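Local coordinates for CELL WALL surface anchor family protein (Streptococcus pneumoniae, PDB 2X9X) that forms the repeating backbone subunit of the Streptococcus pneumoniae pilus, a cell-wall-anchored surface fibre associated with cell adhesion, at residues T138-N143 with P251-P256; P151-P156 with N215-F220; K266-V271 with D434-V439; Q308-T313 with A345-A350. The protein carries 1 engineered substitution. All coordinates share one frame; numbering follows the deposited sequence. Where two conformers were deposited one is given.

Interaction 1: T138-N143 with P251-P256; sequences TFNYGN and PKPLDP. With NA (sodium ion), chain C.
Phe139 and Leu254 exchange a pair of backbone hydrogen bonds, Phe139 N to Leu254 O and Leu254 N to Phe139 O, both 2.9 Å long. This is a single antiparallel bridge of the hydrogen-bonded kind: the irregular, proline-rich run 251-256 lies along the end of strand 133-142, joining two Cna-B-like family regions of the chain. Thr138 carries the polar pairing onward. Its OG1 shares water 1 with Asp255 OD2, and also bonds to Thr150. The other carboxylate oxygen, Asp255 OD1, lies 2.8 Å from the sodium ion, which Asp136, Val137 and Glu258 also bind, so the metal ties the far end of the loop to the strand just ahead of Thr138. Two more waters bridge the wider end of the contact: water 2 joins Tyr141 N to Pro251 O, and water 3 sits between Tyr141 OH and Lys252 O.

Packing fills in between these links. With its CG between the backbone N and the carbonyl carbon (chi1 76°), the Tyr141 side chain crosses Pro251 at about a right angle, its OH 3.5 Å from Pro251 CB. Thr138 CG2 runs beside Pro253 CB at 3.6 Å. Phe139 and Leu254 lie side by side, pointing the same way, and both touch Ile8 of strand 7-12, with Phe139 CD2 3.9 Å from Leu254 CD1.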
loop_
_atom_site.group_PDB
_atom_site.type_symbol
_atom_site.label_atom_id
_atom_site.label_comp_id
_atom_site.label_asym_id
_atom_site.label_seq_id
_atom_site.Cartn_x
_atom_site.Cartn_y
_atom_site.Cartn_z
ATOM N N THR A 138 9.438 -14.234 -0.659
ATOM C CA THR A 138 9.600 -15.638 -1.009
ATOM C C THR A 138 11.037 -16.028 -0.681
ATOM O O THR A 138 11.960 -15.234 -0.879
ATOM C CB THR A 138 9.280 -15.906 -2.497
ATOM O OG1 THR A 138 7.964 -15.413 -2.803
ATOM C CG2 THR A 138 9.334 -17.398 -2.798
ATOM N N PHE A 139 11.219 -17.231 -0.141
ATOM C CA PHE A 139 12.554 -17.760 0.124
ATOM C C PHE A 139 12.819 -18.900 -0.843
ATOM O O PHE A 139 12.141 -19.931 -0.805
ATOM C CB PHE A 139 12.690 -18.237 1.579
ATOM C CG PHE A 139 14.032 -18.858 1.900
ATOM C CD1 PHE A 139 15.199 -18.118 1.800
ATOM C CD2 PHE A 139 14.121 -20.180 2.317
ATOM C CE1 PHE A 139 16.430 -18.685 2.100
ATOM C CE2 PHE A 139 15.351 -20.753 2.619
ATOM C CZ PHE A 139 16.505 -20.003 2.510
ATOM N N ASN A 140 13.804 -18.699 -1.712
ATOM C CA ASN A 140 14.142 -19.661 -2.746
ATOM C C ASN A 140 15.485 -20.298 -2.411
ATOM O O ASN A 140 16.475 -19.596 -2.229
ATOM C CB ASN A 140 14.181 -18.955 -4.103
ATOM C CG ASN A 140 12.867 -18.259 -4.428
ATOM O OD1 ASN A 140 11.964 -18.861 -5.004
ATOM N ND2 ASN A 140 12.751 -16.988 -4.047
ATOM N N TYR A 141 15.508 -21.625 -2.313
ATOM C CA TYR A 141 16.677 -22.335 -1.811
ATOM C C TYR A 141 16.765 -23.729 -2.417
ATOM O O TYR A 141 15.844 -24.186 -3.091
ATOM C CB TYR A 141 16.579 -22.472 -0.288
ATOM C CG TYR A 141 15.597 -23.542 0.143
ATOM C CD1 TYR A 141 14.226 -23.314 0.096
ATOM C CD2 TYR A 141 16.041 -24.786 0.580
ATOM C CE1 TYR A 141 13.325 -24.292 0.478
ATOM C CE2 TYR A 141 15.148 -25.772 0.965
ATOM C CZ TYR A 141 13.791 -25.519 0.910
ATOM O OH TYR A 141 12.901 -26.496 1.284
ATOM N N GLY A 142 17.879 -24.407 -2.173
ATOM C CA GLY A 142 18.021 -25.789 -2.583
ATOM C C GLY A 142 19.475 -26.198 -2.649
ATOM O O GLY A 142 20.362 -25.361 -2.489
ATOM N N ASN A 143 19.717 -27.488 -2.872
ATOM C CA ASN A 143 21.076 -28.001 -3.002
ATOM C C ASN A 143 21.668 -27.721 -4.384
ATOM O O ASN A 143 22.874 -27.867 -4.594
ATOM C CB ASN A 143 21.118 -29.499 -2.694
ATOM C CG ASN A 143 20.789 -29.806 -1.246
ATOM O OD1 ASN A 143 20.749 -28.912 -0.401
ATOM N ND2 ASN A 143 20.553 -31.078 -0.952
ATOM N N PRO A 251 13.581 -27.943 -4.083
ATOM C CA PRO A 251 12.312 -27.986 -3.345
ATOM C C PRO A 251 11.451 -26.762 -3.626
ATOM O O PRO A 251 11.953 -25.751 -4.118
ATOM C CB PRO A 251 12.756 -27.964 -1.874
ATOM C CG PRO A 251 14.187 -28.361 -1.886
ATOM C CD PRO A 251 14.743 -27.875 -3.180
ATOM N N LYS A 252 10.162 -26.852 -3.309
ATOM C CA LYS A 252 9.280 -25.702 -3.440
ATOM C C LYS A 252 9.768 -24.587 -2.522
ATOM O O LYS A 252 10.335 -24.853 -1.458
ATOM C CB LYS A 252 7.831 -26.082 -3.123
ATOM C CG LYS A 252 7.596 -26.557 -1.700
ATOM C CD LYS A 252 6.153 -27.014 -1.508
ATOM C CE LYS A 252 5.882 -27.408 -0.062
ATOM N NZ LYS A 252 4.496 -27.916 0.135
ATOM N N PRO A 253 9.566 -23.331 -2.934
ATOM C CA PRO A 253 10.038 -22.204 -2.123
ATOM C C PRO A 253 9.202 -22.043 -0.857
ATOM O O PRO A 253 8.128 -22.638 -0.742
ATOM C CB PRO A 253 9.816 -21.006 -3.052
ATOM C CG PRO A 253 8.659 -21.430 -3.895
ATOM C CD PRO A 253 8.963 -22.873 -4.196
ATOM N N LEU A 254 9.699 -21.253 0.088
ATOM C CA LEU A 254 8.921 -20.919 1.275
ATOM C C LEU A 254 8.200 -19.603 1.032
ATOM O O LEU A 254 8.787 -18.652 0.520
ATOM C CB LEU A 254 9.811 -20.821 2.517
ATOM C CG LEU A 254 10.624 -22.060 2.893
ATOM C CD1 LEU A 254 11.243 -21.889 4.283
ATOM C CD2 LEU A 254 9.765 -23.317 2.839
ATOM N N ASP A 255 6.926 -19.564 1.403
ATOM C CA ASP A 255 6.054 -18.445 1.082
ATOM C C ASP A 255 5.166 -18.166 2.291
ATOM O O ASP A 255 4.090 -18.746 2.417
ATOM C CB ASP A 255 5.213 -18.816 -0.145
ATOM C CG ASP A 255 4.260 -17.719 -0.569
ATOM O OD1 ASP A 255 3.806 -16.949 0.298
ATOM O OD2 ASP A 255 3.950 -17.638 -1.776
ATOM N N PRO A 256 5.628 -17.287 3.195
ATOM C CA PRO A 256 4.936 -17.001 4.457
ATOM C C PRO A 256 3.692 -16.162 4.219
ATOM O O PRO A 256 3.525 -15.636 3.121
ATOM C CB PRO A 256 5.961 -16.153 5.214
ATOM C CG PRO A 256 6.699 -15.452 4.124
ATOM C CD PRO A 256 6.888 -16.529 3.095
HETATM NA NA NA C . 5.033 -14.515 -0.075
HETATM O O HOH W 1 5.703 -16.856 -3.967
HETATM O O HOH W 2 13.213 -23.270 -3.648
HETATM O O HOH W 3 10.305 -26.587 0.624
#

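Interaction 2: P151-P156 with N215-F220; sequences PKPNKP and NTEYKF
Pro156 lays its ring across the side chain of Tyr218 at about a right angle, its CG 3.7 Å from Tyr218 CE2. The tyrosine is steered there by its first torsion: CG stands beside the backbone N and anti to the carbonyl carbon (chi1 -57°). Thr216 CG2, two residues earlier, lies over one face of the same ring, toward its rim, while Tyr218 OH bonds to the backbone N of Asp213.

Alongside this packing, Asn154 and Tyr218 form one antiparallel, hydrogen-bonded pair. Asn154 N gives a bond to Tyr218 O and Tyr218 N gives one to Asn154 O, each 2.8 Å; in the second the donor stands 35° from the carbonyl plane. The loop 151-156 thus docks on strand 218-222, which belongs to a Cna-B-like region and is an outermost strand of the three-stranded antiparallel sheet with 182-188 and 194-200. The backbone of Lys155 also bonds to Gly239, so the loop joins strand 218-222 to the chain just ahead of strand 240-246.

Lys155 and Glu217 slant over one another through their methylenes, CG to CG 3.8 Å. Their charged ends do not meet; both turn to Glu62, the lysine NZ in a salt bridge with its carboxylate and Glu217 OE1 taking a bond from its backbone N. Lys155 NZ also holds water 5, at 2.7 Å, which in turn donates a hydrogen bond to Asn215 OD1. Farther along, the carboxylate of Glu217 rests against the Pro153 ring, OE2 to CB 3.7 Å, and Pro151 CB lies 4.1 Å from Lys219 CB, whose own amino group leads away to Asp136.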
loop_
_atom_site.group_PDB
_atom_site.type_symbol
_atom_site.label_atom_id
_atom_site.label_comp_id
_atom_site.label_asym_id
_atom_site.label_seq_id
_atom_site.Cartn_x
_atom_site.Cartn_y
_atom_site.Cartn_z
ATOM N N PRO A 151 6.815 -12.867 -6.535
ATOM C CA PRO A 151 5.991 -12.198 -7.549
ATOM C C PRO A 151 6.097 -10.673 -7.492
ATOM O O PRO A 151 6.308 -10.091 -6.419
ATOM C CB PRO A 151 4.567 -12.641 -7.190
ATOM C CG PRO A 151 4.762 -13.979 -6.538
ATOM C CD PRO A 151 6.027 -13.821 -5.733
ATOM N N LYS A 152 5.963 -10.037 -8.652
ATOM C CA LYS A 152 5.912 -8.581 -8.743
ATOM C C LYS A 152 4.477 -8.174 -9.046
ATOM O O LYS A 152 3.926 -8.570 -10.071
ATOM C CB LYS A 152 6.840 -8.067 -9.853
ATOM C CG LYS A 152 8.336 -8.106 -9.519
ATOM C CD LYS A 152 8.882 -9.528 -9.555
ATOM C CE LYS A 152 10.356 -9.580 -9.173
ATOM N NZ LYS A 152 10.812 -10.997 -9.047
ATOM N N PRO A 153 3.860 -7.382 -8.157
ATOM C CA PRO A 153 2.460 -6.992 -8.378
ATOM C C PRO A 153 2.319 -5.996 -9.533
ATOM O O PRO A 153 3.243 -5.230 -9.817
ATOM C CB PRO A 153 2.051 -6.356 -7.043
ATOM C CG PRO A 153 3.335 -5.911 -6.415
ATOM C CD PRO A 153 4.425 -6.811 -6.921
ATOM N N ASN A 154 1.172 -6.015 -10.201
ATOM C CA ASN A 154 0.951 -5.132 -11.337
ATOM C C ASN A 154 -0.526 -4.800 -11.465
ATOM O O ASN A 154 -1.384 -5.597 -11.081
ATOM C CB ASN A 154 1.462 -5.793 -12.622
ATOM C CG ASN A 154 1.695 -4.798 -13.746
ATOM O OD1 ASN A 154 1.672 -3.580 -13.538
ATOM N ND2 ASN A 154 1.924 -5.314 -14.950
ATOM N N LYS A 155 -0.817 -3.614 -11.984
ATOM C CA LYS A 155 -2.190 -3.241 -12.288
ATOM C C LYS A 155 -2.572 -3.764 -13.662
ATOM O O LYS A 155 -1.696 -4.009 -14.498
ATOM C CB LYS A 155 -2.352 -1.721 -12.253
ATOM C CG LYS A 155 -2.201 -1.126 -10.862
ATOM C CD LYS A 155 -2.354 0.387 -10.876
ATOM C CE LYS A 155 -2.134 0.956 -9.487
ATOM N NZ LYS A 155 -2.216 2.439 -9.467
ATOM N N PRO A 156 -3.881 -3.944 -13.902
ATOM C CA PRO A 156 -4.334 -4.282 -15.256
ATOM C C PRO A 156 -4.164 -3.087 -16.185
ATOM O O PRO A 156 -3.886 -1.981 -15.716
ATOM C CB PRO A 156 -5.833 -4.564 -15.074
ATOM C CG PRO A 156 -6.058 -4.651 -13.579
ATOM C CD PRO A 156 -5.003 -3.797 -12.962
ATOM N N ASN A 215 -7.423 0.066 -10.828
ATOM C CA ASN A 215 -6.742 0.759 -9.734
ATOM C C ASN A 215 -6.250 -0.180 -8.634
ATOM O O ASN A 215 -5.851 0.259 -7.554
ATOM C CB ASN A 215 -7.654 1.834 -9.141
ATOM C CG ASN A 215 -7.884 2.984 -10.096
ATOM O OD1 ASN A 215 -6.938 3.530 -10.665
ATOM N ND2 ASN A 215 -9.145 3.357 -10.280
ATOM N N THR A 216 -6.277 -1.475 -8.927
ATOM C CA THR A 216 -5.891 -2.507 -7.976
ATOM C C THR A 216 -4.684 -3.276 -8.505
ATOM O O THR A 216 -4.584 -3.535 -9.706
ATOM C CB THR A 216 -7.060 -3.481 -7.748
ATOM O OG1 THR A 216 -8.178 -2.763 -7.206
ATOM C CG2 THR A 216 -6.667 -4.610 -6.797
ATOM N N GLU A 217 -3.753 -3.621 -7.622
ATOM C CA GLU A 217 -2.622 -4.449 -8.027
ATOM C C GLU A 217 -2.907 -5.927 -7.800
ATOM O O GLU A 217 -3.472 -6.312 -6.773
ATOM C CB GLU A 217 -1.341 -4.038 -7.300
ATOM C CG GLU A 217 -0.790 -2.696 -7.750
ATOM C CD GLU A 217 0.452 -2.289 -6.976
ATOM O OE1 GLU A 217 0.315 -1.568 -5.971
ATOM O OE2 GLU A 217 1.561 -2.698 -7.366
ATOM N N TYR A 218 -2.494 -6.745 -8.764
ATOM C CA TYR A 218 -2.658 -8.193 -8.699
ATOM C C TYR A 218 -1.331 -8.891 -8.962
ATOM O O TYR A 218 -0.355 -8.266 -9.381
ATOM C CB TYR A 218 -3.654 -8.657 -9.764
ATOM C CG TYR A 218 -5.022 -8.019 -9.677
ATOM C CD1 TYR A 218 -6.054 -8.640 -8.988
ATOM C CD2 TYR A 218 -5.285 -6.800 -10.297
ATOM C CE1 TYR A 218 -7.311 -8.072 -8.918
ATOM C CE2 TYR A 218 -6.542 -6.214 -10.225
ATOM C CZ TYR A 218 -7.549 -6.858 -9.529
ATOM O OH TYR A 218 -8.802 -6.305 -9.448
ATOM N N LYS A 219 -1.316 -10.200 -8.741
ATOM C CA LYS A 219 -0.148 -11.023 -9.022
ATOM C C LYS A 219 -0.595 -12.437 -9.396
ATOM O O LYS A 219 -1.583 -12.943 -8.860
ATOM C CB LYS A 219 0.784 -11.060 -7.805
ATOM C CG LYS A 219 0.094 -11.499 -6.520
ATOM C CD LYS A 219 0.997 -11.354 -5.309
ATOM C CE LYS A 219 0.256 -11.770 -4.051
ATOM N NZ LYS A 219 1.028 -11.460 -2.815
ATOM N N PHE A 220 0.118 -13.064 -10.326
ATOM C CA PHE A 220 -0.117 -14.472 -10.633
ATOM C C PHE A 220 0.871 -15.288 -9.820
ATOM O O PHE A 220 2.074 -15.244 -10.079
ATOM C CB PHE A 220 0.111 -14.776 -12.115
ATOM C CG PHE A 220 -0.946 -14.227 -13.041
ATOM C CD1 PHE A 220 -2.123 -14.922 -13.262
ATOM C CD2 PHE A 220 -0.743 -13.033 -13.717
ATOM C CE1 PHE A 220 -3.089 -14.433 -14.132
ATOM C CE2 PHE A 220 -1.700 -12.534 -14.591
ATOM C CZ PHE A 220 -2.879 -13.234 -14.793
HETATM O O HOH W 4 -4.363 2.724 -6.801
HETATM O O HOH W 5 -4.683 3.478 -9.257
#

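Interaction 3: K266-V271 with D434-V439; sequences KKFVKV and DATKVV
Phe268 and Thr436 lie side by side on one face of the sheet, pointing the same way, with Phe268 CD1 3.6 Å from Thr436 CB. Val438 follows on this face, and its CG1 packs 3.8 Å from CD of Lys270, whose aliphatic chain crosses the valine at about a right angle. Phe380, Phe410, Leu392 and Phe283 close in around this layer. On the reverse face Val269 CG2 meets Ala435 CB, and Val271 CG2 touches both the Lys437 chain and Val439.

Between the two layers runs a regular parallel ladder: Thr436 N to Lys267 O, Val269 N to Thr436 O, Val438 N to Val269 O and Val271 N to Val438 O, all 2.9 to 3.0 Å.

The polar edge lies at the N-terminal end of the paired stretch. Lys266 bends at chi2 (72°) and again at chi4, which brings NZ round to Thr436 OG1 at 2.6 Å; water 6 then links that NZ to Asp434 O. Lys267, extended instead, makes a long, weak salt bridge to Asp434 OD2 (3.4 Å), reinforced by water 7; its NZ also bonds to Tyr417 O and makes a cation-pi contact with that tyrosine. Asp434 and Ala435 both face Ile424, a classic beta bulge leading into the last strand.

At the other end the bent chain of Lys270 carries NZ to a covalent link with CG of Asn440, and this nitrogen donates to Val271 O at 3.2 Å. Such a lysine–asparagine isopeptide bond, running beside Glu394 from one strand to the residue just beyond its parallel neighbour, is the hallmark cross-link of Gram-positive pilin domains.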
loop_
_atom_site.group_PDB
_atom_site.type_symbol
_atom_site.label_atom_id
_atom_site.label_comp_id
_atom_site.label_asym_id
_atom_site.label_seq_id
_atom_site.Cartn_x
_atom_site.Cartn_y
_atom_site.Cartn_z
ATOM N N LYS A 266 -12.601 9.980 6.162
ATOM C CA LYS A 266 -13.954 10.446 6.447
ATOM C C LYS A 266 -14.422 11.434 5.384
ATOM O O LYS A 266 -13.632 12.247 4.897
ATOM C CB LYS A 266 -13.999 11.112 7.828
ATOM C CG LYS A 266 -15.402 11.288 8.398
ATOM C CD LYS A 266 -15.985 9.949 8.826
ATOM C CE LYS A 266 -17.400 10.092 9.362
ATOM N NZ LYS A 266 -18.382 10.446 8.285
ATOM N N LYS A 267 -15.709 11.360 5.041
ATOM C CA LYS A 267 -16.342 12.272 4.089
ATOM C C LYS A 267 -17.331 13.187 4.806
ATOM O O LYS A 267 -17.949 12.785 5.799
ATOM C CB LYS A 267 -17.092 11.486 3.016
ATOM C CG LYS A 267 -16.223 10.584 2.166
ATOM C CD LYS A 267 -17.086 9.630 1.345
ATOM C CE LYS A 267 -16.239 8.732 0.462
ATOM N NZ LYS A 267 -17.003 7.533 0.006
ATOM N N PHE A 268 -17.475 14.410 4.297
ATOM C CA PHE A 268 -18.386 15.410 4.858
ATOM C C PHE A 268 -19.173 16.123 3.757
ATOM O O PHE A 268 -18.683 16.269 2.633
ATOM C CB PHE A 268 -17.601 16.474 5.631
ATOM C CG PHE A 268 -16.694 15.923 6.693
ATOM C CD1 PHE A 268 -17.145 15.765 7.992
ATOM C CD2 PHE A 268 -15.384 15.584 6.397
ATOM C CE1 PHE A 268 -16.307 15.266 8.981
ATOM C CE2 PHE A 268 -14.543 15.085 7.379
ATOM C CZ PHE A 268 -15.007 14.926 8.670
ATOM N N VAL A 269 -20.382 16.583 4.087
ATOM C CA VAL A 269 -21.129 17.482 3.205
ATOM C C VAL A 269 -21.624 18.699 3.984
ATOM O O VAL A 269 -22.289 18.565 5.014
ATOM C CB VAL A 269 -22.344 16.797 2.532
ATOM C CG1 VAL A 269 -23.116 17.806 1.670
ATOM C CG2 VAL A 269 -21.901 15.606 1.699
ATOM N N LYS A 270 -21.282 19.882 3.489
ATOM C CA LYS A 270 -21.754 21.139 4.058
ATOM C C LYS A 270 -23.103 21.535 3.464
ATOM O O LYS A 270 -23.223 21.716 2.248
ATOM C CB LYS A 270 -20.740 22.247 3.785
ATOM C CG LYS A 270 -21.007 23.525 4.552
ATOM C CD LYS A 270 -20.726 23.316 6.029
ATOM C CE LYS A 270 -21.159 24.511 6.842
ATOM N NZ LYS A 270 -22.636 24.677 6.778
ATOM N N VAL A 271 -24.113 21.683 4.322
ATOM C CA VAL A 271 -25.450 22.089 3.882
ATOM C C VAL A 271 -26.016 23.212 4.746
ATOM O O VAL A 271 -25.428 23.586 5.763
ATOM C CB VAL A 271 -26.451 20.914 3.947
ATOM C CG1 VAL A 271 -26.035 19.792 3.008
ATOM C CG2 VAL A 271 -26.574 20.406 5.374
ATOM N N ASP A 434 -23.086 8.100 3.111
ATOM C CA ASP A 434 -21.709 7.807 3.494
ATOM C C ASP A 434 -20.900 9.032 3.918
ATOM O O ASP A 434 -19.667 8.999 3.922
ATOM C CB ASP A 434 -20.990 7.057 2.361
ATOM C CG ASP A 434 -21.041 7.798 1.028
ATOM O OD1 ASP A 434 -21.730 8.835 0.925
ATOM O OD2 ASP A 434 -20.383 7.333 0.071
ATOM N N ALA A 435 -21.591 10.105 4.292
ATOM C CA ALA A 435 -20.921 11.330 4.717
ATOM C C ALA A 435 -21.520 11.916 5.993
ATOM O O ALA A 435 -22.702 11.713 6.293
ATOM C CB ALA A 435 -20.944 12.368 3.596
ATOM N N THR A 436 -20.690 12.642 6.734
ATOM C CA THR A 436 -21.127 13.403 7.898
ATOM C C THR A 436 -21.756 14.711 7.439
ATOM O O THR A 436 -21.197 15.421 6.599
ATOM C CB THR A 436 -19.940 13.720 8.832
ATOM O OG1 THR A 436 -19.487 12.512 9.454
ATOM C CG2 THR A 436 -20.349 14.713 9.907
ATOM N N LYS A 437 -22.923 15.018 7.993
ATOM C CA LYS A 437 -23.673 16.206 7.622
ATOM C C LYS A 437 -23.278 17.378 8.514
ATOM O O LYS A 437 -23.372 17.291 9.740
ATOM C CB LYS A 437 -25.166 15.912 7.758
ATOM C CG LYS A 437 -26.084 16.962 7.194
ATOM C CD LYS A 437 -27.518 16.430 7.212
ATOM C CE LYS A 437 -28.543 17.493 6.913
ATOM N NZ LYS A 437 -29.910 16.910 7.014
ATOM N N VAL A 438 -22.822 18.467 7.901
ATOM C CA VAL A 438 -22.447 19.666 8.646
ATOM C C VAL A 438 -23.397 20.808 8.291
ATOM O O VAL A 438 -23.401 21.298 7.159
ATOM C CB VAL A 438 -20.990 20.083 8.353
ATOM C CG1 VAL A 438 -20.587 21.268 9.227
ATOM C CG2 VAL A 438 -20.049 18.908 8.581
ATOM N N VAL A 439 -24.205 21.221 9.263
ATOM C CA VAL A 439 -25.292 22.162 9.006
ATOM C C VAL A 439 -24.937 23.605 9.369
ATOM O O VAL A 439 -24.538 23.891 10.498
ATOM C CB VAL A 439 -26.564 21.756 9.777
ATOM C CG1 VAL A 439 -27.731 22.646 9.382
ATOM C CG2 VAL A 439 -26.893 20.293 9.523
HETATM O O HOH W 6 -17.569 9.329 5.656
HETATM O O HOH W 7 -19.064 8.318 -1.996
#

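Interaction 4: Q308-T313 with A345-A350; sequences QLVVTT and AAYNAA
Ala350 CB sits at the tight centre of this helix pair, 3.8 Å from Leu309 CG and 3.7 Å from Thr313 OG1. Segments 308-313 and 345-350, of helices 304-325 and 338-354, run antiparallel at 163°, their axes 8.7 Å apart at closest, a spacing that the small alanine and threonine permit. The CB of Thr313 is directed toward the partner helix. Its OG1 takes the place between backbone N and carbonyl carbon (chi1 58°), from which it donates to Leu309 O, one turn back, at 2.8 Å; Thr313 N reaches that same oxygen from the other face of its plane. The hydroxyl also borders the Tyr347 ring in its plane, 3.5 Å from CD1, and Val310 O lies at the same ring's edge. Val310 CG1 packs on Tyr347 CE1 at 3.8 Å, and the tyrosine OH runs on to bond with Lys371 O.

That buried flank contrasts with the outer one, where Leu309 and Ala346 are exposed: Thr313 CG2 comes no closer than 4.3 Å to Ala346 O, and the leucine meets Ala350 alone. Cohesion between these segments therefore comes from apolar contact and close fit, Thr313 OG1 being satisfied within its own helix.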
loop_
_atom_site.group_PDB
_atom_site.type_symbol
_atom_site.label_atom_id
_atom_site.label_comp_id
_atom_site.label_asym_id
_atom_site.label_seq_id
_atom_site.Cartn_x
_atom_site.Cartn_y
_atom_site.Cartn_z
ATOM N N GLN A 308 4.068 24.474 -2.567
ATOM C CA GLN A 308 3.666 25.512 -3.513
ATOM C C GLN A 308 2.381 25.150 -4.258
ATOM O O GLN A 308 1.532 26.006 -4.486
ATOM C CB GLN A 308 4.791 25.778 -4.514
ATOM N N LEU A 309 2.239 23.885 -4.644
ATOM C CA LEU A 309 1.046 23.473 -5.377
ATOM C C LEU A 309 -0.211 23.599 -4.512
ATOM O O LEU A 309 -1.273 23.977 -5.005
ATOM C CB LEU A 309 1.188 22.053 -5.935
ATOM C CG LEU A 309 0.100 21.649 -6.936
ATOM C CD1 LEU A 309 0.176 22.506 -8.201
ATOM C CD2 LEU A 309 0.184 20.159 -7.282
ATOM N N VAL A 310 -0.091 23.297 -3.223
ATOM C CA VAL A 310 -1.221 23.481 -2.316
ATOM C C VAL A 310 -1.663 24.945 -2.301
ATOM O O VAL A 310 -2.859 25.252 -2.366
ATOM C CB VAL A 310 -0.887 23.020 -0.884
ATOM C CG1 VAL A 310 -2.005 23.406 0.072
ATOM C CG2 VAL A 310 -0.665 21.514 -0.854
ATOM N N VAL A 311 -0.694 25.847 -2.225
ATOM C CA VAL A 311 -0.984 27.273 -2.180
ATOM C C VAL A 311 -1.620 27.790 -3.474
ATOM O O VAL A 311 -2.646 28.475 -3.439
ATOM C CB VAL A 311 0.284 28.090 -1.880
ATOM C CG1 VAL A 311 -0.002 29.582 -2.002
ATOM C CG2 VAL A 311 0.807 27.759 -0.491
ATOM N N THR A 312 -1.027 27.456 -4.616
ATOM C CA THR A 312 -1.522 27.962 -5.892
ATOM C C THR A 312 -2.896 27.397 -6.253
ATOM O O THR A 312 -3.742 28.113 -6.786
ATOM C CB THR A 312 -0.524 27.715 -7.046
ATOM O OG1 THR A 312 -0.960 28.415 -8.218
ATOM C CG2 THR A 312 -0.413 26.231 -7.354
ATOM N N THR A 313 -3.126 26.119 -5.957
ATOM C CA THR A 313 -4.440 25.538 -6.234
ATOM C C THR A 313 -5.489 26.117 -5.286
ATOM O O THR A 313 -6.651 26.291 -5.667
ATOM C CB THR A 313 -4.448 23.989 -6.192
ATOM O OG1 THR A 313 -4.002 23.526 -4.911
ATOM C CG2 THR A 313 -3.547 23.418 -7.284
ATOM N N ALA A 345 -11.344 19.883 -6.607
ATOM C CA ALA A 345 -10.737 18.569 -6.809
ATOM C C ALA A 345 -9.231 18.699 -7.035
ATOM O O ALA A 345 -8.449 17.878 -6.550
ATOM C CB ALA A 345 -11.397 17.841 -7.974
ATOM N N ALA A 346 -8.824 19.740 -7.760
ATOM C CA ALA A 346 -7.398 19.990 -7.989
ATOM C C ALA A 346 -6.692 20.304 -6.674
ATOM O O ALA A 346 -5.601 19.795 -6.405
ATOM C CB ALA A 346 -7.199 21.123 -8.988
ATOM N N TYR A 347 -7.322 21.142 -5.855
ATOM C CA TYR A 347 -6.786 21.477 -4.539
ATOM C C TYR A 347 -6.717 20.240 -3.642
ATOM O O TYR A 347 -5.694 19.977 -3.002
ATOM C CB TYR A 347 -7.619 22.589 -3.880
ATOM C CG TYR A 347 -7.261 22.829 -2.436
ATOM C CD1 TYR A 347 -6.038 23.390 -2.089
ATOM C CD2 TYR A 347 -8.138 22.482 -1.415
ATOM C CE1 TYR A 347 -5.695 23.598 -0.764
ATOM C CE2 TYR A 347 -7.805 22.691 -0.086
ATOM C CZ TYR A 347 -6.581 23.250 0.233
ATOM O OH TYR A 347 -6.242 23.455 1.555
ATOM N N ASN A 348 -7.804 19.476 -3.608
ATOM C CA ASN A 348 -7.846 18.230 -2.849
ATOM C C ASN A 348 -6.707 17.281 -3.235
ATOM O O ASN A 348 -6.057 16.688 -2.371
ATOM C CB ASN A 348 -9.205 17.549 -3.032
ATOM C CG ASN A 348 -9.344 16.278 -2.213
ATOM O OD1 ASN A 348 -9.425 16.318 -0.980
ATOM N ND2 ASN A 348 -9.395 15.141 -2.896
ATOM N N ALA A 349 -6.465 17.146 -4.536
ATOM C CA ALA A 349 -5.389 16.290 -5.027
ATOM C C ALA A 349 -4.021 16.805 -4.576
ATOM O O ALA A 349 -3.155 16.019 -4.183
ATOM C CB ALA A 349 -5.455 16.177 -6.539
ATOM N N ALA A 350 -3.829 18.122 -4.618
ATOM C CA ALA A 350 -2.561 18.717 -4.181
ATOM C C ALA A 350 -2.341 18.508 -2.685
ATOM O O ALA A 350 -1.217 18.255 -2.239
ATOM C CB ALA A 350 -2.515 20.202 -4.521
#

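Overall arrangement
Interactions 1 and 2 lie about 22 Å apart between centres and touch at one point, Thr138 OG1 against Pro151 CD; interaction 2 is nested in the chain loop that interaction 1 closes. Both are partly buried: a proline-rich loop is pinned by a single antiparallel bridge, then helped by waters and, in interaction 1, by sodium. Interaction 3, about 50 Å from interaction 1 between centres, is the buried one, a full parallel ladder finished by a covalent link; strand 260-271 there neighbours strand 133-142 of interaction 1. Interaction 4, enclosed in the loop of interaction 3 and about 8 Å from it at nearest atoms, joins helices by side-chain packing, with one flank exposed.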